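Long-range contacts in SUMO-1 cysteine protease S273R (African swine fever virus pig/Kenya/KEN-50/1950, PDB 6LJ9), which probably cleaves the viral pp220 and pp62 polyprotein precursors into core-shell proteins as a cysteine protease, and blunts host innate immune signalling: residues P81-G86 with F265-F270; K103-F108 with V146-N151; W169-V174 with L237-A242; D175-C180 with R241-N246. One frame throughout, in Å; residues are numbered along the deposited sequence.

Contact 1 of 4, residues P81-G86 with F265-F270; sequences PRNNTG and FRTHLF
Arg266 and Arg82 reach in opposite senses across this contact, each donating to backbone carbonyls of the other segment. Arg266, its chain extended from CG to NE, runs into the curl of 81-86 and grips one atom end-on: NH1 lies 2.9 Å and NH2 3.0 Å from Gly86 O. Arg266 NH1 also donates to Pro81 O at 3.1 Å, in the carbonyl plane on a lone pair, and both acceptors sit at the edge of the guanidinium. Arg82, with CG anti to its own N (chi1 173°), lies across Thr267 and sends NH1 to Phe270 O, 2.8 Å away. Gly86 N closes an Asx turn on Asn84 OD1.

Thr85 CA lies over the centre of one face of the Arg266 guanidinium, and Thr267 CA over one face of that of Arg82. Pro81 CD makes a CH-pi contact over the Phe270 ring, 4.3 Å from its centroid.

Outside, Glu231 forms a salt bridge with Arg266 NE and accepts from Thr85 OG1, which also bonds Thr230. The buried Arg266 charge thus meets the carbonyls of Pro81 and Gly86 and the Glu231 carboxylate, tying the loop to helix 259-269 beside the segment leading to the probable nucleophile Cys232.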
loop_
_atom_site.group_PDB
_atom_site.type_symbol
_atom_site.label_atom_id
_atom_site.label_comp_id
_atom_site.label_asym_id
_atom_site.label_seq_id
_atom_site.Cartn_x
_atom_site.Cartn_y
_atom_site.Cartn_z
ATOM N N PRO B 81 24.554 10.576 8.580
ATOM C CA PRO B 81 24.644 11.921 9.167
ATOM C C PRO B 81 23.287 12.462 9.586
ATOM O O PRO B 81 22.643 13.203 8.836
ATOM C CB PRO B 81 25.261 12.755 8.036
ATOM C CG PRO B 81 24.916 12.013 6.785
ATOM C CD PRO B 81 24.922 10.561 7.154
ATOM N N ARG B 82 22.847 12.098 10.792
ATOM C CA ARG B 82 21.526 12.499 11.260
ATOM C C ARG B 82 21.517 13.929 11.787
ATOM O O ARG B 82 20.570 14.680 11.531
ATOM C CB ARG B 82 21.041 11.531 12.340
ATOM C CG ARG B 82 19.744 11.944 13.016
ATOM C CD ARG B 82 19.514 11.149 14.291
ATOM N NE ARG B 82 18.417 11.695 15.082
ATOM C CZ ARG B 82 17.177 11.218 15.071
ATOM N NH1 ARG B 82 16.871 10.175 14.310
ATOM N NH2 ARG B 82 16.242 11.781 15.825
ATOM N N ASN B 83 22.558 14.326 12.523
ATOM C CA ASN B 83 22.601 15.636 13.165
ATOM C C ASN B 83 23.789 16.471 12.703
ATOM O O ASN B 83 24.236 17.368 13.425
ATOM C CB ASN B 83 22.613 15.485 14.685
ATOM C CG ASN B 83 21.245 15.150 15.241
ATOM O OD1 ASN B 83 20.265 15.841 14.963
ATOM N ND2 ASN B 83 21.168 14.078 16.023
ATOM N N ASN B 84 24.313 16.188 11.517
ATOM C CA ASN B 84 25.303 17.037 10.874
ATOM C C ASN B 84 24.948 17.130 9.398
ATOM O O ASN B 84 24.066 16.424 8.905
ATOM C CB ASN B 84 26.731 16.509 11.076
ATOM C CG ASN B 84 26.936 15.131 10.477
ATOM O OD1 ASN B 84 27.262 14.998 9.298
ATOM N ND2 ASN B 84 26.761 14.097 11.293
ATOM N N THR B 85 25.638 18.021 8.690
ATOM C CA THR B 85 25.339 18.291 7.292
ATOM C C THR B 85 26.235 17.498 6.342
ATOM O O THR B 85 26.327 17.835 5.155
ATOM C CB THR B 85 25.437 19.795 7.025
ATOM O OG1 THR B 85 24.709 20.128 5.837
ATOM C CG2 THR B 85 26.880 20.233 6.876
ATOM N N GLY B 86 26.879 16.442 6.837
ATOM C CA GLY B 86 27.744 15.645 5.987
ATOM C C GLY B 86 26.994 15.055 4.809
ATOM O O GLY B 86 25.793 14.785 4.876
ATOM N N PHE B 265 14.861 16.798 8.001
ATOM C CA PHE B 265 14.515 15.491 7.457
ATOM C C PHE B 265 15.609 14.460 7.701
ATOM O O PHE B 265 15.334 13.256 7.630
ATOM C CB PHE B 265 14.221 15.610 5.959
ATOM C CG PHE B 265 13.733 14.335 5.333
ATOM C CD1 PHE B 265 12.560 13.740 5.769
ATOM C CD2 PHE B 265 14.440 13.736 4.303
ATOM C CE1 PHE B 265 12.107 12.568 5.195
ATOM C CE2 PHE B 265 13.989 12.564 3.725
ATOM C CZ PHE B 265 12.821 11.980 4.173
ATOM N N ARG B 266 16.837 14.902 7.989
ATOM C CA ARG B 266 17.894 13.967 8.355
ATOM C C ARG B 266 17.538 13.188 9.614
ATOM O O ARG B 266 17.911 12.016 9.745
ATOM C CB ARG B 266 19.214 14.714 8.552
ATOM C CG ARG B 266 19.807 15.303 7.282
ATOM C CD ARG B 266 21.042 16.133 7.598
ATOM N NE ARG B 266 21.717 16.607 6.392
ATOM C CZ ARG B 266 22.764 16.005 5.836
ATOM N NH1 ARG B 266 23.261 14.902 6.379
ATOM N NH2 ARG B 266 23.316 16.507 4.741
ATOM N N THR B 267 16.821 13.818 10.548
ATOM C CA THR B 267 16.384 13.123 11.752
ATOM C C THR B 267 15.297 12.098 11.460
ATOM O O THR B 267 15.070 11.201 12.280
ATOM C CB THR B 267 15.888 14.127 12.796
ATOM O OG1 THR B 267 14.663 14.722 12.349
ATOM C CG2 THR B 267 16.924 15.221 13.017
ATOM N N HIS B 268 14.618 12.213 10.318
ATOM C CA HIS B 268 13.660 11.204 9.890
ATOM C C HIS B 268 14.314 10.044 9.152
ATOM O O HIS B 268 13.685 8.990 9.002
ATOM C CB HIS B 268 12.593 11.826 8.982
ATOM C CG HIS B 268 11.688 12.795 9.679
ATOM N ND1 HIS B 268 10.326 12.821 9.467
ATOM C CD2 HIS B 268 11.949 13.776 10.574
ATOM C CE1 HIS B 268 9.786 13.773 10.207
ATOM N NE2 HIS B 268 10.749 14.367 10.888
ATOM N N LEU B 269 15.553 10.211 8.694
ATOM C CA LEU B 269 16.211 9.219 7.853
ATOM C C LEU B 269 17.093 8.265 8.650
ATOM O O LEU B 269 17.009 7.046 8.474
ATOM C CB LEU B 269 17.049 9.919 6.778
ATOM C CG LEU B 269 16.309 10.606 5.630
ATOM C CD1 LEU B 269 17.268 11.434 4.787
ATOM C CD2 LEU B 269 15.601 9.572 4.773
ATOM N N PHE B 270 17.940 8.800 9.522
ATOM C CA PHE B 270 19.009 8.027 10.130
ATOM C C PHE B 270 18.804 7.887 11.630
ATOM O O PHE B 270 18.085 8.667 12.263
ATOM C CB PHE B 270 20.374 8.668 9.854
ATOM C CG PHE B 270 20.600 9.004 8.410
ATOM C CD1 PHE B 270 20.695 8.001 7.460
ATOM C CD2 PHE B 270 20.718 10.322 8.002
ATOM C CE1 PHE B 270 20.902 8.306 6.127
ATOM C CE2 PHE B 270 20.926 10.634 6.672
ATOM C CZ PHE B 270 21.019 9.624 5.733
#

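Contact 2 of 4, residues K103-F108 with V146-N151; sequences KYTKFF and VKRPCN
Arg148 lies across the turn at the end of helix 90-103, its NH2 donating to Phe107 O at 3.0 Å with an N-H...O angle of 164°. The acceptor is in the guanidinium plane, and the donor is in the plane of the carbonyl. Thr105 O sits over one face of the same guanidinium, 2.9 Å above its plane and offset toward the rim. Although CG starts between the backbone N and the carbonyl carbon (chi1 63°), the rest of the chain is extended and carries the charged end to this carbonyl cluster.

Farther along, Cys150 CB packs against Phe108 CB at 3.8 Å, while Cys150 SG stands at the edge of the Phe108 ring, 5.4 Å from its centroid. Asn151 N makes a weak hydrogen bond to Lys106 O at 3.1 Å.

A type I turn from Tyr104 to Phe107, closed by Phe107 N on Tyr104 O, presents these carbonyls. The next shell holds both sides: Ala101 O in the helix accepts from Arg148 NH2, Gln139 NE2 bonds Phe107 O, and Val132 packs on Phe108 and Cys150. Strand 107-109 then pairs in parallel with strand 152-158. One guanidinium therefore spans helix end and turn, and its positive charge probably offsets the carbonyl dipoles gathered there where the chain enters the edge strand of the five-stranded sheet.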
loop_
_atom_site.group_PDB
_atom_site.type_symbol
_atom_site.label_atom_id
_atom_site.label_comp_id
_atom_site.label_asym_id
_atom_site.label_seq_id
_atom_site.Cartn_x
_atom_site.Cartn_y
_atom_site.Cartn_z
ATOM N N LYS B 103 8.074 -1.193 4.430
ATOM C CA LYS B 103 6.807 -0.565 4.786
ATOM C C LYS B 103 5.914 -0.376 3.564
ATOM O O LYS B 103 4.721 -0.694 3.604
ATOM C CB LYS B 103 7.078 0.771 5.481
ATOM C CG LYS B 103 5.880 1.695 5.596
ATOM C CD LYS B 103 6.261 2.967 6.336
ATOM C CE LYS B 103 5.219 4.055 6.152
ATOM N NZ LYS B 103 3.873 3.625 6.618
ATOM N N TYR B 104 6.476 0.139 2.474
ATOM C CA TYR B 104 5.749 0.307 1.218
ATOM C C TYR B 104 5.981 -0.944 0.378
ATOM O O TYR B 104 6.982 -1.055 -0.333
ATOM C CB TYR B 104 6.206 1.573 0.502
ATOM C CG TYR B 104 6.013 2.831 1.321
ATOM C CD1 TYR B 104 4.784 3.475 1.357
ATOM C CD2 TYR B 104 7.059 3.370 2.062
ATOM C CE1 TYR B 104 4.600 4.622 2.105
ATOM C CE2 TYR B 104 6.883 4.519 2.813
ATOM C CZ TYR B 104 5.652 5.140 2.831
ATOM O OH TYR B 104 5.473 6.284 3.577
ATOM N N THR B 105 5.045 -1.891 0.462
ATOM C CA THR B 105 5.220 -3.212 -0.130
ATOM C C THR B 105 4.998 -3.241 -1.637
ATOM O O THR B 105 5.220 -4.287 -2.256
ATOM C CB THR B 105 4.280 -4.216 0.543
ATOM O OG1 THR B 105 2.920 -3.808 0.345
ATOM C CG2 THR B 105 4.567 -4.292 2.036
ATOM N N LYS B 106 4.559 -2.136 -2.242
ATOM C CA LYS B 106 4.463 -2.025 -3.693
ATOM C C LYS B 106 5.511 -1.074 -4.259
ATOM O O LYS B 106 5.322 -0.518 -5.345
ATOM C CB LYS B 106 3.059 -1.581 -4.109
ATOM C CG LYS B 106 1.967 -2.596 -3.806
ATOM C CD LYS B 106 0.674 -2.256 -4.534
ATOM C CE LYS B 106 -0.418 -3.273 -4.236
ATOM N NZ LYS B 106 -0.848 -3.237 -2.810
ATOM N N PHE B 107 6.613 -0.880 -3.540
ATOM C CA PHE B 107 7.671 0.042 -3.928
ATOM C C PHE B 107 8.912 -0.745 -4.322
ATOM O O PHE B 107 9.361 -1.622 -3.575
ATOM C CB PHE B 107 7.988 1.007 -2.782
ATOM C CG PHE B 107 9.243 1.802 -2.987
ATOM C CD1 PHE B 107 9.319 2.755 -3.988
ATOM C CD2 PHE B 107 10.344 1.607 -2.167
ATOM C CE1 PHE B 107 10.472 3.492 -4.177
ATOM C CE2 PHE B 107 11.500 2.341 -2.350
ATOM C CZ PHE B 107 11.564 3.285 -3.356
ATOM N N PHE B 108 9.461 -0.434 -5.494
ATOM C CA PHE B 108 10.650 -1.102 -6.009
ATOM C C PHE B 108 11.848 -0.185 -5.788
ATOM O O PHE B 108 11.918 0.906 -6.362
ATOM C CB PHE B 108 10.485 -1.447 -7.488
ATOM C CG PHE B 108 11.570 -2.339 -8.028
ATOM C CD1 PHE B 108 12.777 -1.809 -8.454
ATOM C CD2 PHE B 108 11.379 -3.708 -8.117
ATOM C CE1 PHE B 108 13.776 -2.624 -8.951
ATOM C CE2 PHE B 108 12.374 -4.531 -8.617
ATOM C CZ PHE B 108 13.575 -3.987 -9.034
ATOM N N VAL B 146 13.700 -10.445 -3.272
ATOM C CA VAL B 146 12.240 -10.415 -3.273
ATOM C C VAL B 146 11.752 -10.111 -4.682
ATOM O O VAL B 146 12.293 -9.237 -5.366
ATOM C CB VAL B 146 11.705 -9.378 -2.259
ATOM C CG1 VAL B 146 10.307 -8.919 -2.636
ATOM C CG2 VAL B 146 11.711 -9.955 -0.852
ATOM N N LYS B 147 10.726 -10.843 -5.117
ATOM C CA LYS B 147 10.001 -10.546 -6.347
ATOM C C LYS B 147 8.538 -10.328 -5.996
ATOM O O LYS B 147 7.890 -11.223 -5.442
ATOM C CB LYS B 147 10.148 -11.671 -7.374
ATOM C CG LYS B 147 11.584 -11.958 -7.764
ATOM C CD LYS B 147 11.709 -12.363 -9.225
ATOM C CE LYS B 147 10.833 -13.558 -9.556
ATOM N NZ LYS B 147 11.469 -14.446 -10.571
ATOM N N ARG B 148 8.023 -9.143 -6.317
ATOM C CA ARG B 148 6.666 -8.766 -5.949
ATOM C C ARG B 148 6.188 -7.685 -6.903
ATOM O O ARG B 148 7.007 -6.916 -7.419
ATOM C CB ARG B 148 6.609 -8.265 -4.498
ATOM C CG ARG B 148 7.421 -7.004 -4.257
ATOM C CD ARG B 148 7.419 -6.607 -2.792
ATOM N NE ARG B 148 8.017 -5.290 -2.592
ATOM C CZ ARG B 148 8.209 -4.727 -1.403
ATOM N NH1 ARG B 148 7.854 -5.366 -0.297
ATOM N NH2 ARG B 148 8.758 -3.523 -1.322
ATOM N N PRO B 149 4.883 -7.606 -7.169
ATOM C CA PRO B 149 4.374 -6.554 -8.058
ATOM C C PRO B 149 4.493 -5.184 -7.407
ATOM O O PRO B 149 4.026 -4.968 -6.287
ATOM C CB PRO B 149 2.909 -6.953 -8.278
ATOM C CG PRO B 149 2.564 -7.774 -7.080
ATOM C CD PRO B 149 3.818 -8.517 -6.719
ATOM N N CYS B 150 5.127 -4.258 -8.123
ATOM C CA CYS B 150 5.367 -2.904 -7.643
ATOM C C CYS B 150 4.800 -1.906 -8.641
ATOM O O CYS B 150 5.047 -2.022 -9.847
ATOM C CB CYS B 150 6.864 -2.653 -7.438
ATOM S SG CYS B 150 7.663 -3.773 -6.265
ATOM N N ASN B 151 4.039 -0.933 -8.138
ATOM C CA ASN B 151 3.520 0.161 -8.952
ATOM C C ASN B 151 4.231 1.479 -8.672
ATOM O O ASN B 151 3.771 2.532 -9.126
ATOM C CB ASN B 151 2.008 0.314 -8.749
ATOM C CG ASN B 151 1.616 0.440 -7.286
ATOM O OD1 ASN B 151 2.453 0.687 -6.420
ATOM N ND2 ASN B 151 0.326 0.275 -7.010
#

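Contact 3 of 4, residues W169-V174 with L237-A242; sequences WVAIFV and LFYIRA
Tyr239 is the first residue of helix segment 237-242 to meet strand 169-174, and it does so with the CD2 and CE2 atoms of its ring. Tyr239 CD2 lies 4.1 Å from Ala171 CB, and CE2 lies 3.9 Å from Phe173 CB, so two successive inward residues of the strand rest along the same CD2-CE2 bond. With CG anti to the backbone N (chi1 -178°), the ring reaches over the strand, and its hydroxyl continues to Glu184 on the neighbouring strand 181-186. Phe186 stacks on this ring and Phe252 meets it edge-to-face.

Ile240 follows and uses both branches. Ile240 CG1 touches Ala171 CB at 4.1 Å, which places the small methyl between Tyr239 and Ile240. Ile240 CG2 reaches Phe173 CD1, also at 4.1 Å, the two side chains meeting at a slant.

No hydrogen bond crosses the interface; it is apolar and buried. The segment axes approach to 7.9 Å and run nearly parallel, 19° apart. Such packing of a central helix on the mixed sheet belongs to the papain-like core of the Ulp1-type proteases, clan CA. Helix 232-244 begins with the probable nucleophile Cys232, while strand 169-175 directly follows the probable active-site His168.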
loop_
_atom_site.group_PDB
_atom_site.type_symbol
_atom_site.label_atom_id
_atom_site.label_comp_id
_atom_site.label_asym_id
_atom_site.label_seq_id
_atom_site.Cartn_x
_atom_site.Cartn_y
_atom_site.Cartn_z
ATOM N N TRP B 169 23.288 14.530 -5.699
ATOM C CA TRP B 169 22.253 13.512 -5.772
ATOM C C TRP B 169 20.978 14.079 -6.382
ATOM O O TRP B 169 20.547 15.185 -6.043
ATOM C CB TRP B 169 21.951 12.951 -4.383
ATOM C CG TRP B 169 23.126 12.306 -3.715
ATOM C CD1 TRP B 169 23.888 12.829 -2.711
ATOM C CD2 TRP B 169 23.672 11.013 -4.001
ATOM N NE1 TRP B 169 24.873 11.941 -2.355
ATOM C CE2 TRP B 169 24.763 10.818 -3.132
ATOM C CE3 TRP B 169 23.344 10.002 -4.908
ATOM C CZ2 TRP B 169 25.529 9.653 -3.144
ATOM C CZ3 TRP B 169 24.103 8.846 -4.917
ATOM C CH2 TRP B 169 25.183 8.681 -4.042
ATOM N N VAL B 170 20.379 13.312 -7.292
ATOM C CA VAL B 170 19.064 13.614 -7.840
ATOM C C VAL B 170 18.217 12.352 -7.745
ATOM O O VAL B 170 18.732 11.234 -7.661
ATOM C CB VAL B 170 19.125 14.121 -9.298
ATOM C CG1 VAL B 170 19.941 15.403 -9.386
ATOM C CG2 VAL B 170 19.703 13.053 -10.204
ATOM N N ALA B 171 16.902 12.543 -7.754
ATOM C CA ALA B 171 15.957 11.454 -7.570
ATOM C C ALA B 171 15.233 11.137 -8.873
ATOM O O ALA B 171 15.003 12.017 -9.708
ATOM C CB ALA B 171 14.933 11.794 -6.482
ATOM N N ILE B 172 14.883 9.862 -9.038
ATOM C CA ILE B 172 14.054 9.392 -10.141
ATOM C C ILE B 172 12.920 8.566 -9.553
ATOM O O ILE B 172 13.164 7.615 -8.803
ATOM C CB ILE B 172 14.856 8.562 -11.164
ATOM C CG1 ILE B 172 15.720 9.474 -12.037
ATOM C CG2 ILE B 172 13.922 7.713 -12.019
ATOM C CD1 ILE B 172 16.285 8.794 -13.273
ATOM N N PHE B 173 11.684 8.933 -9.886
ATOM C CA PHE B 173 10.504 8.267 -9.353
ATOM C C PHE B 173 9.553 7.935 -10.493
ATOM O O PHE B 173 9.246 8.798 -11.321
ATOM C CB PHE B 173 9.800 9.142 -8.311
ATOM C CG PHE B 173 8.739 8.419 -7.535
ATOM C CD1 PHE B 173 9.080 7.613 -6.461
ATOM C CD2 PHE B 173 7.403 8.544 -7.877
ATOM C CE1 PHE B 173 8.108 6.943 -5.744
ATOM C CE2 PHE B 173 6.425 7.876 -7.164
ATOM C CZ PHE B 173 6.779 7.075 -6.095
ATOM N N VAL B 174 9.097 6.687 -10.533
ATOM C CA VAL B 174 8.134 6.219 -11.523
ATOM C C VAL B 174 6.853 5.876 -10.780
ATOM O O VAL B 174 6.823 4.939 -9.972
ATOM C CB VAL B 174 8.660 5.012 -12.310
ATOM C CG1 VAL B 174 7.605 4.513 -13.287
ATOM C CG2 VAL B 174 9.944 5.372 -13.040
ATOM N N LEU B 237 16.057 12.000 -1.337
ATOM C CA LEU B 237 15.324 11.000 -0.569
ATOM C C LEU B 237 13.949 11.512 -0.161
ATOM O O LEU B 237 12.980 10.745 -0.128
ATOM C CB LEU B 237 16.131 10.588 0.662
ATOM C CG LEU B 237 17.301 9.633 0.431
ATOM C CD1 LEU B 237 18.065 9.423 1.723
ATOM C CD2 LEU B 237 16.804 8.307 -0.117
ATOM N N PHE B 238 13.842 12.805 0.155
ATOM C CA PHE B 238 12.558 13.363 0.566
ATOM C C PHE B 238 11.558 13.359 -0.583
ATOM O O PHE B 238 10.358 13.158 -0.366
ATOM C CB PHE B 238 12.743 14.780 1.106
ATOM C CG PHE B 238 11.456 15.460 1.483
ATOM C CD1 PHE B 238 10.872 15.226 2.716
ATOM C CD2 PHE B 238 10.832 16.336 0.608
ATOM C CE1 PHE B 238 9.687 15.849 3.069
ATOM C CE2 PHE B 238 9.649 16.962 0.956
ATOM C CZ PHE B 238 9.077 16.717 2.188
ATOM N N TYR B 239 12.033 13.595 -1.808
ATOM C CA TYR B 239 11.142 13.559 -2.964
ATOM C C TYR B 239 10.510 12.183 -3.119
ATOM O O TYR B 239 9.296 12.063 -3.321
ATOM C CB TYR B 239 11.909 13.948 -4.230
ATOM C CG TYR B 239 11.055 13.993 -5.479
ATOM C CD1 TYR B 239 10.292 15.114 -5.778
ATOM C CD2 TYR B 239 11.019 12.921 -6.361
ATOM C CE1 TYR B 239 9.512 15.163 -6.918
ATOM C CE2 TYR B 239 10.241 12.961 -7.505
ATOM C CZ TYR B 239 9.491 14.086 -7.778
ATOM O OH TYR B 239 8.715 14.134 -8.913
ATOM N N ILE B 240 11.322 11.129 -3.016
ATOM C CA ILE B 240 10.799 9.770 -3.138
ATOM C C ILE B 240 9.805 9.479 -2.021
ATOM O O ILE B 240 8.733 8.907 -2.255
ATOM C CB ILE B 240 11.953 8.751 -3.148
ATOM C CG1 ILE B 240 12.823 8.941 -4.395
ATOM C CG2 ILE B 240 11.410 7.330 -3.063
ATOM C CD1 ILE B 240 13.987 7.974 -4.487
ATOM N N ARG B 241 10.138 9.878 -0.792
ATOM C CA ARG B 241 9.251 9.606 0.336
ATOM C C ARG B 241 7.949 10.389 0.221
ATOM O O ARG B 241 6.871 9.860 0.522
ATOM C CB ARG B 241 9.957 9.927 1.652
ATOM C CG ARG B 241 9.118 9.643 2.888
ATOM C CD ARG B 241 8.624 8.205 2.894
ATOM N NE ARG B 241 7.787 7.912 4.053
ATOM C CZ ARG B 241 8.232 7.360 5.176
ATOM N NH1 ARG B 241 9.513 7.037 5.296
ATOM N NH2 ARG B 241 7.397 7.128 6.179
ATOM N N ALA B 242 8.025 11.650 -0.213
ATOM C CA ALA B 242 6.812 12.447 -0.374
ATOM C C ALA B 242 5.915 11.876 -1.467
ATOM O O ALA B 242 4.690 11.834 -1.310
ATOM C CB ALA B 242 7.172 13.899 -0.678
#

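Contact 4 of 4, residues D175-C180 with R241-N246; sequences DMRGDC and RARLDN
Asp175 and Arg243 meet as a salt bridge, OD2 to NH2 at 2.9 Å, with the nitrogen on the anti side, somewhat out of the carboxylate plane, and the two flat groups 61° apart. Arg243 gets there by folding: chi2 (-74°) and chi3 (-67°) both bend the chain. Its NH2 has a second carboxylate partner in Glu184, and its NH1 bonds Val247 O.

Arg177 bends once, at chi3, turning its guanidinium back along the Asp175 carboxylate. Arg177 NE meets Asp175 OD1 at 2.7 Å and Arg177 NH2 meets Asp175 OD2 at 3.0 Å, a side-on grip from above the carboxylate plane. Arg177 N also donates to Asp175 OD1, from the opposite face, making an Asx turn at the end of strand 169-175.

Helix 232-244 ends here in a Schellman motif, with Asn246 as its C-prime residue at positive phi. Arg177 NH2 donates to Arg243 O at 2.8 Å, while NH1 makes weak bonds to Arg243 O and Leu244 O. Asn246 OD1 stands over one guanidinium face.

Arg177 NH2 and Arg243 NH1 lie 3.7 Å apart; Asp175 OD2, which accepts from both arginines, probably offsets their like charges. Gly178 of the second subunit packs on Asp175 and Arg177.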
loop_
_atom_site.group_PDB
_atom_site.type_symbol
_atom_site.label_atom_id
_atom_site.label_comp_id
_atom_site.label_asym_id
_atom_site.label_seq_id
_atom_site.Cartn_x
_atom_site.Cartn_y
_atom_site.Cartn_z
ATOM N N ASP B 175 5.793 6.633 -11.044
ATOM C CA ASP B 175 4.511 6.450 -10.376
ATOM C C ASP B 175 3.576 5.712 -11.328
ATOM O O ASP B 175 3.152 6.268 -12.347
ATOM C CB ASP B 175 3.927 7.795 -9.950
ATOM C CG ASP B 175 2.714 7.650 -9.050
ATOM O OD1 ASP B 175 2.315 6.505 -8.753
ATOM O OD2 ASP B 175 2.161 8.690 -8.635
HETATM N N MSE B 176 3.263 4.464 -10.998
HETATM C CA MSE B 176 2.373 3.647 -11.814
HETATM C C MSE B 176 1.097 3.305 -11.049
HETATM O O MSE B 176 0.492 2.255 -11.267
HETATM C CB MSE B 176 3.083 2.368 -12.261
HETATM C CG MSE B 176 4.315 2.611 -13.119
HETATM SE SE MSE B 176 5.423 1.018 -13.330
HETATM C CE MSE B 176 6.168 0.928 -11.531
ATOM N N ARG B 177 0.696 4.204 -10.149
ATOM C CA ARG B 177 -0.504 4.014 -9.343
ATOM C C ARG B 177 -1.736 4.658 -9.963
ATOM O O ARG B 177 -2.838 4.112 -9.855
ATOM C CB ARG B 177 -0.290 4.581 -7.935
ATOM C CG ARG B 177 0.776 3.871 -7.117
ATOM C CD ARG B 177 1.132 4.674 -5.876
ATOM N NE ARG B 177 1.679 5.983 -6.221
ATOM C CZ ARG B 177 2.189 6.836 -5.340
ATOM N NH1 ARG B 177 2.227 6.518 -4.054
ATOM N NH2 ARG B 177 2.666 8.006 -5.744
ATOM N N GLY B 178 -1.583 5.812 -10.609
ATOM C CA GLY B 178 -2.713 6.572 -11.093
ATOM C C GLY B 178 -3.094 6.236 -12.521
ATOM O O GLY B 178 -2.524 5.354 -13.167
ATOM N N ASP B 179 -4.086 6.977 -13.020
ATOM C CA ASP B 179 -4.555 6.751 -14.380
ATOM C C ASP B 179 -3.568 7.270 -15.412
ATOM O O ASP B 179 -3.579 6.797 -16.554
ATOM C CB ASP B 179 -5.927 7.396 -14.587
ATOM C CG ASP B 179 -6.671 6.817 -15.785
ATOM O OD1 ASP B 179 -6.724 5.577 -15.916
ATOM O OD2 ASP B 179 -7.209 7.604 -16.593
ATOM N N CYS B 180 -2.716 8.221 -15.035
ATOM C CA CYS B 180 -1.629 8.712 -15.875
ATOM C C CYS B 180 -0.318 8.411 -15.162
ATOM O O CYS B 180 0.004 9.046 -14.151
ATOM C CB CYS B 180 -1.768 10.207 -16.146
ATOM S SG CYS B 180 -0.248 10.994 -16.715
ATOM N N ARG B 241 10.138 9.878 -0.792
ATOM C CA ARG B 241 9.251 9.606 0.336
ATOM C C ARG B 241 7.949 10.389 0.221
ATOM O O ARG B 241 6.871 9.860 0.522
ATOM C CB ARG B 241 9.957 9.927 1.652
ATOM C CG ARG B 241 9.118 9.643 2.888
ATOM C CD ARG B 241 8.624 8.205 2.894
ATOM N NE ARG B 241 7.787 7.912 4.053
ATOM C CZ ARG B 241 8.232 7.360 5.176
ATOM N NH1 ARG B 241 9.513 7.037 5.296
ATOM N NH2 ARG B 241 7.397 7.128 6.179
ATOM N N ALA B 242 8.025 11.650 -0.213
ATOM C CA ALA B 242 6.812 12.447 -0.374
ATOM C C ALA B 242 5.915 11.876 -1.467
ATOM O O ALA B 242 4.690 11.834 -1.310
ATOM C CB ALA B 242 7.172 13.899 -0.678
ATOM N N ARG B 243 6.505 11.434 -2.581
ATOM C CA ARG B 243 5.706 10.819 -3.637
ATOM C C ARG B 243 5.104 9.500 -3.169
ATOM O O ARG B 243 3.984 9.146 -3.560
ATOM C CB ARG B 243 6.555 10.602 -4.890
ATOM C CG ARG B 243 7.140 11.872 -5.487
ATOM C CD ARG B 243 6.092 12.713 -6.196
ATOM N NE ARG B 243 5.570 12.051 -7.388
ATOM C CZ ARG B 243 4.368 11.491 -7.465
ATOM N NH1 ARG B 243 3.555 11.516 -6.418
ATOM N NH2 ARG B 243 3.975 10.910 -8.590
ATOM N N LEU B 244 5.835 8.758 -2.331
ATOM C CA LEU B 244 5.300 7.520 -1.775
ATOM C C LEU B 244 4.103 7.794 -0.875
ATOM O O LEU B 244 3.131 7.028 -0.873
ATOM C CB LEU B 244 6.391 6.774 -1.005
ATOM C CG LEU B 244 7.417 5.994 -1.830
ATOM C CD1 LEU B 244 8.497 5.414 -0.929
ATOM C CD2 LEU B 244 6.736 4.892 -2.628
ATOM N N ASP B 245 4.152 8.879 -0.102
ATOM C CA ASP B 245 3.022 9.312 0.708
ATOM C C ASP B 245 2.038 10.173 -0.072
ATOM O O ASP B 245 1.231 10.885 0.537
ATOM C CB ASP B 245 3.510 10.060 1.949
ATOM C CG ASP B 245 4.154 9.140 2.961
ATOM O OD1 ASP B 245 3.843 7.929 2.943
ATOM O OD2 ASP B 245 4.969 9.623 3.773
ATOM N N ASN B 246 2.100 10.125 -1.405
ATOM C CA ASN B 246 1.102 10.724 -2.286
ATOM C C ASN B 246 1.112 12.248 -2.238
ATOM O O ASN B 246 0.062 12.884 -2.345
ATOM C CB ASN B 246 -0.301 10.187 -1.983
ATOM C CG ASN B 246 -0.525 8.797 -2.549
ATOM O OD1 ASN B 246 -0.855 8.641 -3.727
ATOM N ND2 ASN B 246 -0.341 7.779 -1.717
#

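In the fold
Contact 1 encloses the other three along the chain; contact 2 closes before contacts 3 and 4 open, and these two end on the same helix, 232-244. Their centres are about 11 Å apart, contact 3 on the body of that helix and contact 4 at its C-terminal end. Contact 2, about 13 Å from contact 4 between centres, touches it through Tyr104 with Asp245 and Asn151 with Met176. Contacts 2 and 3 reach the same five-stranded sheet. Contact 1 lies about 26 Å from contact 2 between centres, but joins contact 3 through Phe265 and Leu269 on Phe238 and Leu237. The second half of helix 232-244 is thus packed on the sheet, and its end reaches the subunit interface.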